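PDB 3NNB: alginate lyase from Bacteroides ovatus, which probably cleaves the polysaccharide alginate by beta-elimination, on a mainly helical chain related to the six-hairpin (alpha/alpha toroid) enzymes. Local coordinates for residues A[5-9]-A[290-295]; A[37-41]-A[121-125]; A[104-108]-A[130-135]; A[243-248]-A[295-299]. One frame throughout, in Å; residues are numbered along the deposited sequence. Where two conformers were deposited one is given.

Contact 1 (A[5-9]-A[290-295]); sequences NTRIY and SIASTL
The N-terminal loop before helix 11-19 meets the last turn of helix 274-293 and the residues after it, Arg7 reaching Thr294 in a polar grip at the guanidinium with an apolar strip beside it. Arg7 NH1 donates to Thr294 OG1 at 2.9 Å and 160°, and the oxygen lies in the guanidinium plane, at its edge. Thr294 OG1 in turn donates to Ile291 O (2.7 Å), in the plane of that carbonyl; a chi1 of 74° sets the hydroxyl between the backbone N and the carbonyl carbon, where it can turn back to the helix. Water 1 accepts a second bond from Arg7 NH1 at 3.0 Å and reaches Thr294 O weakly. Asn5 OD1 stands over the centre of one guanidinium face, 3.6 Å above the plane, and Leu295 CD2 approaches Arg7 NH1 obliquely. Further along, the CD1 methyls of Ile8 and Ile291 meet at 3.9 Å, their side chains lying side by side, while Arg7 O receives a CA-H...O contact from Ile291 CA (3.4 Å). A leucine in place of Arg7 would probably leave Thr294 OG1 without its cationic donor and remove the N-H that water 1 accepts. Asp176 of helix 171-180 accepts the backbone N-H groups of Arg7, Ile8 and Tyr9, and Val228, Thr231 and Leu235 of helix 221-236 pack on Ile291.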
loop_
_atom_site.group_PDB
_atom_site.type_symbol
_atom_site.label_atom_id
_atom_site.label_comp_id
_atom_site.label_asym_id
_atom_site.label_seq_id
_atom_site.Cartn_x
_atom_site.Cartn_y
_atom_site.Cartn_z
ATOM N N ASN A 5 5.838 4.857 17.251
ATOM C CA ASN A 5 6.050 3.466 16.867
ATOM C C ASN A 5 5.532 3.123 15.450
ATOM O O ASN A 5 4.657 2.290 15.259
ATOM C CB ASN A 5 5.436 2.579 17.910
ATOM C CG ASN A 5 5.886 1.149 17.780
ATOM O OD1 ASN A 5 6.980 0.857 17.256
ATOM N ND2 ASN A 5 5.044 0.240 18.249
ATOM N N THR A 6 6.079 3.796 14.441
ATOM C CA THR A 6 5.704 3.533 13.052
ATOM C C THR A 6 6.547 2.403 12.453
ATOM O O THR A 6 7.737 2.221 12.794
ATOM C CB THR A 6 5.780 4.806 12.207
ATOM O OG1 THR A 6 7.100 5.355 12.206
ATOM C CG2 THR A 6 4.815 5.895 12.770
ATOM N N ARG A 7 5.942 1.680 11.514
ATOM C CA ARG A 7 6.574 0.511 10.908
ATOM C C ARG A 7 6.948 0.706 9.455
ATOM O O ARG A 7 8.026 0.282 9.014
ATOM C CB ARG A 7 5.661 -0.716 11.074
ATOM C CG ARG A 7 5.226 -1.005 12.493
ATOM C CD ARG A 7 6.406 -1.344 13.389
ATOM N NE ARG A 7 5.905 -1.789 14.694
ATOM C CZ ARG A 7 6.594 -2.433 15.627
ATOM N NH1 ARG A 7 7.856 -2.779 15.448
ATOM N NH2 ARG A 7 5.979 -2.739 16.778
ATOM N N ILE A 8 6.056 1.326 8.690
ATOM C CA ILE A 8 6.295 1.663 7.289
ATOM C C ILE A 8 7.085 2.963 7.197
ATOM O O ILE A 8 8.088 3.055 6.477
ATOM C CB ILE A 8 4.950 1.814 6.516
ATOM C CG1 ILE A 8 4.243 0.445 6.412
ATOM C CG2 ILE A 8 5.195 2.439 5.165
ATOM C CD1 ILE A 8 4.739 -0.428 5.318
ATOM N N TYR A 9 6.650 3.974 7.938
ATOM C CA TYR A 9 7.374 5.255 8.002
ATOM C C TYR A 9 8.574 5.075 8.940
ATOM O O TYR A 9 8.459 4.392 9.934
ATOM C CB TYR A 9 6.498 6.385 8.575
ATOM C CG TYR A 9 5.222 6.736 7.815
ATOM C CD1 TYR A 9 5.127 6.573 6.455
ATOM C CD2 TYR A 9 4.121 7.265 8.497
ATOM C CE1 TYR A 9 3.925 6.913 5.767
ATOM C CE2 TYR A 9 2.944 7.607 7.826
ATOM C CZ TYR A 9 2.863 7.459 6.486
ATOM O OH TYR A 9 1.680 7.810 5.820
ATOM N N SER A 290 11.575 -1.779 5.799
ATOM C CA SER A 290 11.297 -0.773 6.829
ATOM C C SER A 290 10.682 -1.418 8.070
ATOM O O SER A 290 11.184 -1.239 9.191
ATOM C CB SER A 290 10.387 0.334 6.275
ATOM O OG SER A 290 11.038 0.985 5.191
ATOM N N ILE A 291 9.625 -2.224 7.877
ATOM C CA ILE A 291 9.012 -2.935 9.004
ATOM C C ILE A 291 10.026 -3.806 9.730
ATOM O O ILE A 291 10.157 -3.732 10.963
ATOM C CB ILE A 291 7.858 -3.815 8.550
ATOM C CG1 ILE A 291 6.767 -2.933 7.958
ATOM C CG2 ILE A 291 7.280 -4.633 9.731
ATOM C CD1 ILE A 291 5.697 -3.759 7.181
ATOM N N ALA A 292 10.781 -4.592 8.960
ATOM C CA ALA A 292 11.772 -5.513 9.508
ATOM C C ALA A 292 12.846 -4.793 10.312
ATOM O O ALA A 292 13.310 -5.300 11.349
ATOM C CB ALA A 292 12.371 -6.332 8.364
ATOM N N SER A 293 13.257 -3.624 9.866
ATOM C CA SER A 293 14.333 -2.885 10.549
ATOM C C SER A 293 13.914 -2.528 11.968
ATOM O O SER A 293 14.738 -2.399 12.893
ATOM C CB SER A 293 14.702 -1.600 9.792
ATOM O OG SER A 293 13.676 -0.628 9.889
ATOM N N THR A 294 12.624 -2.299 12.153
ATOM C CA THR A 294 12.137 -1.924 13.497
ATOM C C THR A 294 12.252 -3.093 14.494
ATOM O O THR A 294 12.222 -2.866 15.713
ATOM C CB THR A 294 10.698 -1.378 13.475
ATOM O OG1 THR A 294 9.736 -2.415 13.263
ATOM C CG2 THR A 294 10.544 -0.227 12.467
ATOM N N LEU A 295 12.354 -4.319 13.987
ATOM C CA LEU A 295 12.533 -5.495 14.775
ATOM C C LEU A 295 13.994 -6.000 14.673
ATOM O O LEU A 295 14.263 -7.098 15.092
ATOM C CB LEU A 295 11.574 -6.596 14.313
ATOM C CG LEU A 295 10.073 -6.321 14.357
ATOM C CD1 LEU A 295 9.308 -7.553 13.895
ATOM C CD2 LEU A 295 9.656 -5.900 15.738
HETATM O O HOH W 1 9.647 -3.039 17.857
#

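Contact 2 (A[37-41]-A[121-125]); sequences ADKAL and EKYAQ
Asp38 OD1 is gripped from two sources: Tyr123 OH donates to it at 2.7 Å, and water 2 donates to it at 2.9 Å. The phenol comes from above the carboxylate plane, 36° out of it, yet Asp38 OD1 itself lies in the plane of the tyrosine ring, at its edge; carboxylate and ring are turned 34° against each other. Water 2 also accepts from Lys122 NZ at 2.8 Å, so it bridges the acid and the amine, which stand 4.3 Å apart from Asp38 OD1 to Lys122 NZ and form no direct salt bridge. The ring of Tyr123 is sandwiched. Ala37 CB makes a CH-pi contact over one face, 3.9 Å from the centroid, while Lys122 CG covers the opposite face toward its rim. Lys122 can lie there because its CG sits between the backbone N and the carbonyl carbon (chi1 72°), and the rest of its chain runs extended to the water. Leu41 crosses both residues at about a right angle, its CD1 4.0 Å from Lys122 CE and equally near Tyr123 CE1. The axes of segments 37-41 and 121-125 come within 10.3 Å, and Leu111, Ala114 and Ser118 of helix 98-118 touch the same patch, Ala114 against Ala37 and the other two against Tyr123. With a phenol donor, a water donor and a lysine close by, Asp38 is likely to stay ionised, and Lys122 meets it through water 2 and not by direct ion pairing.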
loop_
_atom_site.group_PDB
_atom_site.type_symbol
_atom_site.label_atom_id
_atom_site.label_comp_id
_atom_site.label_asym_id
_atom_site.label_seq_id
_atom_site.Cartn_x
_atom_site.Cartn_y
_atom_site.Cartn_z
ATOM N N ALA A 37 -5.628 18.137 4.203
ATOM C CA ALA A 37 -6.424 17.769 5.373
ATOM C C ALA A 37 -7.669 18.618 5.441
ATOM O O ALA A 37 -8.736 18.127 5.772
ATOM C CB ALA A 37 -5.587 17.974 6.665
ATOM N N ASP A 38 -7.537 19.917 5.139
ATOM C CA ASP A 38 -8.725 20.797 5.103
ATOM C C ASP A 38 -9.726 20.317 4.062
ATOM O O ASP A 38 -10.953 20.372 4.267
ATOM C CB ASP A 38 -8.292 22.261 4.837
ATOM C CG ASP A 38 -7.608 22.902 6.026
ATOM O OD1 ASP A 38 -7.720 22.424 7.180
ATOM O OD2 ASP A 38 -6.924 23.928 5.796
ATOM N N LYS A 39 -9.241 19.778 2.946
ATOM C CA LYS A 39 -10.140 19.217 1.940
ATOM C C LYS A 39 -10.826 17.941 2.474
ATOM O O LYS A 39 -12.028 17.715 2.259
ATOM C CB LYS A 39 -9.380 18.888 0.650
ATOM C CG LYS A 39 -8.976 20.100 -0.161
ATOM C CD LYS A 39 -8.160 19.678 -1.408
ATOM C CE LYS A 39 -7.425 20.868 -2.020
ATOM N NZ LYS A 39 -6.376 20.439 -2.995
ATOM N N ALA A 40 -10.071 17.128 3.226
ATOM C CA ALA A 40 -10.622 15.925 3.824
ATOM C C ALA A 40 -11.702 16.253 4.841
ATOM O O ALA A 40 -12.625 15.441 5.025
ATOM C CB ALA A 40 -9.519 15.033 4.443
ATOM N N LEU A 41 -11.577 17.410 5.526
ATOM C CA LEU A 41 -12.634 17.828 6.479
ATOM C C LEU A 41 -13.986 18.006 5.809
ATOM O O LEU A 41 -15.011 17.857 6.452
ATOM C CB LEU A 41 -12.266 19.125 7.179
ATOM C CG LEU A 41 -11.073 19.138 8.136
ATOM C CD1 LEU A 41 -10.864 20.564 8.738
ATOM C CD2 LEU A 41 -11.213 18.110 9.241
ATOM N N GLU A 121 -6.280 19.295 16.881
ATOM C CA GLU A 121 -7.166 18.209 17.227
ATOM C C GLU A 121 -8.288 17.998 16.210
ATOM O O GLU A 121 -8.829 16.884 16.104
ATOM C CB GLU A 121 -7.779 18.482 18.594
ATOM C CG GLU A 121 -6.729 18.566 19.712
ATOM C CD GLU A 121 -6.160 17.183 20.156
ATOM O OE1 GLU A 121 -6.811 16.105 19.954
ATOM O OE2 GLU A 121 -5.062 17.198 20.775
ATOM N N LYS A 122 -8.654 19.050 15.469
ATOM C CA LYS A 122 -9.791 18.909 14.522
ATOM C C LYS A 122 -9.542 17.820 13.492
ATOM O O LYS A 122 -10.475 17.212 12.988
ATOM C CB LYS A 122 -10.142 20.222 13.808
ATOM C CG LYS A 122 -9.186 20.715 12.765
ATOM C CD LYS A 122 -9.540 22.134 12.387
ATOM C CE LYS A 122 -8.648 22.671 11.268
ATOM N NZ LYS A 122 -9.059 24.092 10.876
ATOM N N TYR A 123 -8.273 17.622 13.133
ATOM C CA TYR A 123 -7.946 16.675 12.102
ATOM C C TYR A 123 -8.078 15.264 12.613
ATOM O O TYR A 123 -8.584 14.388 11.897
ATOM C CB TYR A 123 -6.523 16.903 11.565
ATOM C CG TYR A 123 -6.323 18.226 10.872
ATOM C CD1 TYR A 123 -7.200 18.676 9.900
ATOM C CD2 TYR A 123 -5.275 19.069 11.237
ATOM C CE1 TYR A 123 -6.981 19.879 9.257
ATOM C CE2 TYR A 123 -5.074 20.271 10.600
ATOM C CZ TYR A 123 -5.920 20.668 9.622
ATOM O OH TYR A 123 -5.735 21.872 8.985
ATOM N N ALA A 124 -7.667 15.037 13.864
ATOM C CA ALA A 124 -7.826 13.709 14.464
ATOM C C ALA A 124 -9.300 13.357 14.672
ATOM O O ALA A 124 -9.708 12.200 14.475
ATOM C CB ALA A 124 -7.042 13.572 15.774
ATOM N N GLN A 125 -10.109 14.364 15.054
ATOM C CA GLN A 125 -11.547 14.159 15.256
ATOM C C GLN A 125 -12.180 13.719 13.951
ATOM O O GLN A 125 -13.016 12.804 13.924
ATOM C CB GLN A 125 -12.212 15.434 15.820
ATOM C CG GLN A 125 -13.650 15.268 16.308
ATOM C CD GLN A 125 -14.691 15.176 15.185
ATOM O OE1 GLN A 125 -14.464 15.579 14.010
ATOM N NE2 GLN A 125 -15.861 14.724 15.572
HETATM O O HOH W 2 -7.591 24.897 8.682
#

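Contact 3 (A[104-108]-A[130-135]); sequences MSKAV and FLNVWF
With CG anti to the backbone N (chi1 -179°) and further bends at chi2 and chi3, selenomethionine Met104 curls its methyl across to Trp134, whose own CG is likewise anti to its backbone N. The two residues join the arms of a helical hairpin, helices 98-118 and 121-136, whose short segments run nearly antiparallel at 154° with axes 10.5 Å apart. Met104 CE stands over the face of the indole, 3.6 Å from the centroid of the five-membered ring and only 10° off its normal, a CH-pi contact. Met104 SE lies oblique to the rings of both Trp134 and Phe135, giving two Met-aromatic contacts, and the methyl also reaches Phe135 CE2 at 3.8 Å. Trp134 CD1 in turn lies over the centre of the Phe135 ring, so the two aromatic groups and the methyl fill one corner together. An alanine at Trp134 would remove the indole surface that Met104 CE rests on, and would probably open a gap beside Phe135 and leave the methyl less firmly placed. No hydrogen bond crosses this buried interface. Phe171 and Met174 of helix 171-180 also touch Met104, and Trp198 meets Phe135 edge-to-face. Toward the start of segment 130-135, Val108 CG2 slides past Phe130 to touch its CB at 3.6 Å and meets Leu131 CD2 at 3.9 Å. Ala107 CB makes the second CH-pi contact, over the face of Phe130, 3.7 Å from the ring centroid and shifted toward CZ.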
loop_
_atom_site.group_PDB
_atom_site.type_symbol
_atom_site.label_atom_id
_atom_site.label_comp_id
_atom_site.label_asym_id
_atom_site.label_seq_id
_atom_site.Cartn_x
_atom_site.Cartn_y
_atom_site.Cartn_z
HETATM N N MSE A 104 -11.334 6.682 1.912
HETATM C CA MSE A 104 -11.294 6.603 3.379
HETATM C C MSE A 104 -9.866 6.459 3.876
HETATM O O MSE A 104 -9.402 7.207 4.733
HETATM C CB MSE A 104 -12.186 5.442 3.859
HETATM C CG MSE A 104 -12.281 5.236 5.410
HETATM SE SE MSE A 104 -10.726 4.390 6.180
HETATM C CE MSE A 104 -10.770 2.726 5.192
ATOM N N SER A 105 -9.151 5.492 3.315
ATOM C CA SER A 105 -7.787 5.216 3.737
ATOM C C SER A 105 -6.862 6.425 3.523
ATOM O O SER A 105 -6.044 6.805 4.386
ATOM C CB SER A 105 -7.280 3.992 2.965
ATOM O OG SER A 105 -5.930 3.746 3.258
ATOM N N LYS A 106 -6.981 7.038 2.359
ATOM C CA LYS A 106 -6.210 8.241 2.053
ATOM C C LYS A 106 -6.544 9.373 3.003
ATOM O O LYS A 106 -5.661 10.096 3.461
ATOM C CB LYS A 106 -6.413 8.672 0.616
ATOM C CG LYS A 106 -5.769 7.735 -0.351
ATOM C CD LYS A 106 -5.852 8.290 -1.788
ATOM C CE LYS A 106 -7.079 7.855 -2.525
ATOM N NZ LYS A 106 -6.838 7.967 -4.000
ATOM N N ALA A 107 -7.823 9.536 3.300
ATOM C CA ALA A 107 -8.267 10.615 4.214
ATOM C C ALA A 107 -7.737 10.422 5.630
ATOM O O ALA A 107 -7.275 11.362 6.266
ATOM C CB ALA A 107 -9.823 10.722 4.217
ATOM N N VAL A 108 -7.784 9.203 6.133
ATOM C CA VAL A 108 -7.323 8.933 7.483
ATOM C C VAL A 108 -5.826 9.154 7.560
ATOM O O VAL A 108 -5.329 9.709 8.545
ATOM C CB VAL A 108 -7.707 7.507 7.916
ATOM C CG1 VAL A 108 -6.941 7.096 9.161
ATOM C CG2 VAL A 108 -9.279 7.430 8.136
ATOM N N PHE A 130 -14.195 9.178 10.114
ATOM C CA PHE A 130 -14.011 8.218 9.020
ATOM C C PHE A 130 -13.873 6.787 9.536
ATOM O O PHE A 130 -14.456 5.885 8.995
ATOM C CB PHE A 130 -12.741 8.516 8.218
ATOM C CG PHE A 130 -12.899 9.592 7.161
ATOM C CD1 PHE A 130 -13.377 9.240 5.893
ATOM C CD2 PHE A 130 -12.467 10.920 7.368
ATOM C CE1 PHE A 130 -13.498 10.181 4.899
ATOM C CE2 PHE A 130 -12.593 11.876 6.369
ATOM C CZ PHE A 130 -13.129 11.508 5.139
ATOM N N LEU A 131 -13.041 6.585 10.548
ATOM C CA LEU A 131 -12.793 5.231 11.069
ATOM C C LEU A 131 -14.050 4.618 11.718
ATOM O O LEU A 131 -14.301 3.416 11.574
ATOM C CB LEU A 131 -11.691 5.277 12.087
ATOM C CG LEU A 131 -10.294 5.544 11.565
ATOM C CD1 LEU A 131 -9.277 5.779 12.739
ATOM C CD2 LEU A 131 -9.769 4.454 10.554
ATOM N N ASN A 132 -14.794 5.426 12.479
ATOM C CA ASN A 132 -16.074 4.966 13.059
ATOM C C ASN A 132 -17.018 4.493 11.967
ATOM O O ASN A 132 -17.569 3.377 12.023
ATOM C CB ASN A 132 -16.789 6.092 13.857
ATOM C CG ASN A 132 -16.172 6.336 15.212
ATOM O OD1 ASN A 132 -15.617 5.435 15.810
ATOM N ND2 ASN A 132 -16.339 7.544 15.734
ATOM N N VAL A 133 -17.183 5.333 10.961
ATOM C CA VAL A 133 -18.135 5.037 9.889
ATOM C C VAL A 133 -17.690 3.783 9.128
ATOM O O VAL A 133 -18.492 2.896 8.838
ATOM C CB VAL A 133 -18.333 6.222 8.960
ATOM C CG1 VAL A 133 -19.175 5.807 7.740
ATOM C CG2 VAL A 133 -19.003 7.387 9.746
ATOM N N TRP A 134 -16.409 3.691 8.828
ATOM C CA TRP A 134 -15.926 2.575 8.004
ATOM C C TRP A 134 -15.822 1.237 8.724
ATOM O O TRP A 134 -16.142 0.195 8.142
ATOM C CB TRP A 134 -14.568 2.902 7.345
ATOM C CG TRP A 134 -14.197 1.884 6.314
ATOM C CD1 TRP A 134 -13.531 0.717 6.502
ATOM C CD2 TRP A 134 -14.614 1.893 4.943
ATOM N NE1 TRP A 134 -13.462 0.009 5.313
ATOM C CE2 TRP A 134 -14.150 0.696 4.357
ATOM C CE3 TRP A 134 -15.330 2.807 4.153
ATOM C CZ2 TRP A 134 -14.361 0.388 3.008
ATOM C CZ3 TRP A 134 -15.524 2.517 2.814
ATOM C CH2 TRP A 134 -15.075 1.299 2.261
ATOM N N PHE A 135 -15.328 1.261 9.957
ATOM C CA PHE A 135 -14.957 0.086 10.717
ATOM C C PHE A 135 -15.805 -0.302 11.936
ATOM O O PHE A 135 -15.820 -1.488 12.291
ATOM C CB PHE A 135 -13.527 0.218 11.239
ATOM C CG PHE A 135 -12.468 0.228 10.172
ATOM C CD1 PHE A 135 -12.008 -0.963 9.588
ATOM C CD2 PHE A 135 -11.903 1.434 9.742
ATOM C CE1 PHE A 135 -11.042 -0.955 8.614
ATOM C CE2 PHE A 135 -10.947 1.438 8.725
ATOM C CZ PHE A 135 -10.494 0.232 8.190
#

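Contact 4 (A[243-248]-A[295-299]); sequences AMKTIQ and LGQDI
Ile247 on helix 240-258 touches three residues of the loop after helix 274-293 with two of its methyls. Its CD1 meets Leu295 CD1 at 3.6 Å; its CG2 packs against Gln297 CB at 3.6 Å and Ile299 CD1 at 3.8 Å. CG2 is anti to the backbone N while CG1 lies beside it, and the two branches reach different loop residues. One turn earlier, selenomethionine Met244 lies across the Gln297 amide, but it has two deposited conformers, so this is less certain. Next to it, Gln248 NE2 gives Gln297 OE1 a nearly straight (176°) but long and weak bond of 3.5 Å, the two amide planes standing 62° apart. The other end of that amide is tied within the loop: Gln297 NE2 donates to Leu295 O at 3.2 Å, coming from above the carbonyl plane. Behind this lies the Schellman motif that ends helix 274-293, Gly296 its C-prime residue at positive phi, with Gln297 N bonded to Ala292 O and Gly296 N to Ser293 O. Phe250 and Leu255 of helix 240-258 touch Ile299. Apolar groups, the aliphatic part of Gln297 among them, thus carry most of the contact; the Gln297 amide adds a weak polar link.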
loop_
_atom_site.group_PDB
_atom_site.type_symbol
_atom_site.label_atom_id
_atom_site.label_comp_id
_atom_site.label_asym_id
_atom_site.label_seq_id
_atom_site.Cartn_x
_atom_site.Cartn_y
_atom_site.Cartn_z
ATOM N N ALA A 243 4.632 -11.824 13.138
ATOM C CA ALA A 243 5.402 -10.874 12.332
ATOM C C ALA A 243 6.829 -11.368 12.147
ATOM O O ALA A 243 7.336 -11.400 11.020
ATOM C CB ALA A 243 5.405 -9.479 12.958
HETATM N N MSE A 244 7.468 -11.794 13.250
HETATM C CA MSE A 244 8.843 -12.318 13.185
HETATM C C MSE A 244 8.965 -13.527 12.241
HETATM O O MSE A 244 9.900 -13.591 11.416
HETATM C CB MSE A 244 9.340 -12.654 14.609
HETATM C CG MSE A 244 10.830 -12.834 14.745
HETATM SE SE MSE A 244 11.788 -11.160 14.547
HETATM C CE MSE A 244 11.200 -10.233 16.148
ATOM N N LYS A 245 8.038 -14.461 12.348
ATOM C CA LYS A 245 8.041 -15.646 11.504
ATOM C C LYS A 245 7.939 -15.269 10.024
ATOM O O LYS A 245 8.660 -15.792 9.195
ATOM C CB LYS A 245 6.899 -16.581 11.873
ATOM C CG LYS A 245 6.658 -17.686 10.867
ATOM C CD LYS A 245 5.414 -18.494 11.225
ATOM C CE LYS A 245 5.403 -19.840 10.514
ATOM N NZ LYS A 245 5.247 -19.710 9.034
ATOM N N THR A 246 7.007 -14.369 9.712
ATOM C CA THR A 246 6.739 -13.967 8.333
ATOM C C THR A 246 7.974 -13.255 7.764
ATOM O O THR A 246 8.369 -13.472 6.620
ATOM C CB THR A 246 5.467 -13.090 8.274
ATOM O OG1 THR A 246 4.401 -13.791 8.913
ATOM C CG2 THR A 246 5.069 -12.778 6.807
ATOM N N ILE A 247 8.592 -12.422 8.581
ATOM C CA ILE A 247 9.849 -11.736 8.190
ATOM C C ILE A 247 10.976 -12.719 7.919
ATOM O O ILE A 247 11.678 -12.634 6.903
ATOM C CB ILE A 247 10.268 -10.703 9.245
ATOM C CG1 ILE A 247 9.259 -9.525 9.264
ATOM C CG2 ILE A 247 11.701 -10.161 8.976
ATOM C CD1 ILE A 247 9.375 -8.573 10.464
ATOM N N GLN A 248 11.168 -13.665 8.833
ATOM C CA GLN A 248 12.273 -14.605 8.700
ATOM C C GLN A 248 12.144 -15.491 7.489
ATOM O O GLN A 248 13.149 -15.831 6.886
ATOM C CB GLN A 248 12.454 -15.385 10.009
ATOM C CG GLN A 248 13.067 -14.412 11.060
ATOM C CD GLN A 248 13.102 -14.931 12.475
ATOM O OE1 GLN A 248 12.517 -15.969 12.795
ATOM N NE2 GLN A 248 13.757 -14.171 13.349
ATOM N N LEU A 295 12.354 -4.319 13.987
ATOM C CA LEU A 295 12.533 -5.495 14.775
ATOM C C LEU A 295 13.994 -6.000 14.673
ATOM O O LEU A 295 14.263 -7.098 15.092
ATOM C CB LEU A 295 11.574 -6.596 14.313
ATOM C CG LEU A 295 10.073 -6.321 14.357
ATOM C CD1 LEU A 295 9.308 -7.553 13.895
ATOM C CD2 LEU A 295 9.656 -5.900 15.738
ATOM N N GLY A 296 14.887 -5.217 14.089
ATOM C CA GLY A 296 16.288 -5.601 13.952
ATOM C C GLY A 296 16.584 -6.726 12.985
ATOM O O GLY A 296 17.622 -7.378 13.073
ATOM N N GLN A 297 15.670 -6.946 12.039
ATOM C CA GLN A 297 15.800 -7.963 11.017
ATOM C C GLN A 297 16.248 -7.343 9.684
ATOM O O GLN A 297 15.628 -6.407 9.163
ATOM C CB GLN A 297 14.489 -8.727 10.833
ATOM C CG GLN A 297 13.894 -9.273 12.139
ATOM C CD GLN A 297 14.833 -10.240 12.815
ATOM O OE1 GLN A 297 15.211 -11.241 12.218
ATOM N NE2 GLN A 297 15.269 -9.913 14.048
ATOM N N ASP A 298 17.367 -7.821 9.164
ATOM C CA ASP A 298 17.967 -7.211 7.972
ATOM C C ASP A 298 17.450 -7.939 6.726
ATOM O O ASP A 298 18.102 -8.825 6.203
ATOM C CB ASP A 298 19.483 -7.302 8.045
ATOM C CG ASP A 298 20.162 -6.513 6.937
ATOM O OD1 ASP A 298 19.466 -6.046 5.983
ATOM O OD2 ASP A 298 21.395 -6.370 6.995
ATOM N N ILE A 299 16.279 -7.535 6.254
ATOM C CA ILE A 299 15.735 -8.061 5.006
ATOM C C ILE A 299 16.477 -7.429 3.812
ATOM O O ILE A 299 16.738 -8.093 2.801
ATOM C CB ILE A 299 14.238 -7.768 4.938
ATOM C CG1 ILE A 299 13.490 -8.632 5.961
ATOM C CG2 ILE A 299 13.661 -7.924 3.491
ATOM C CD1 ILE A 299 13.570 -10.162 5.664
#

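Contacts 1 and 4 form one region: their centres are 10 Å apart, they share Leu295, and Ala292 CB of contact 1 packs on both Ile247 and Ile299 of contact 4. Contacts 2 and 3 make a second region, 12 Å between centres, both built on helix 121-136 and touching where Ala40 O meets the Phe130 ring. Contacts 2 and 4 lie 35 Å apart between centres. The sodium ion bound by Glu182, Ser184 and Phe187 is nearer the second: about 11 Å from the side chain of Leu131, which touches Phe187, and about 13 Å from that of Tyr123. A glycerol, probably from the crystallisation liquor, lies about 4 Å from the Ser290 side chain.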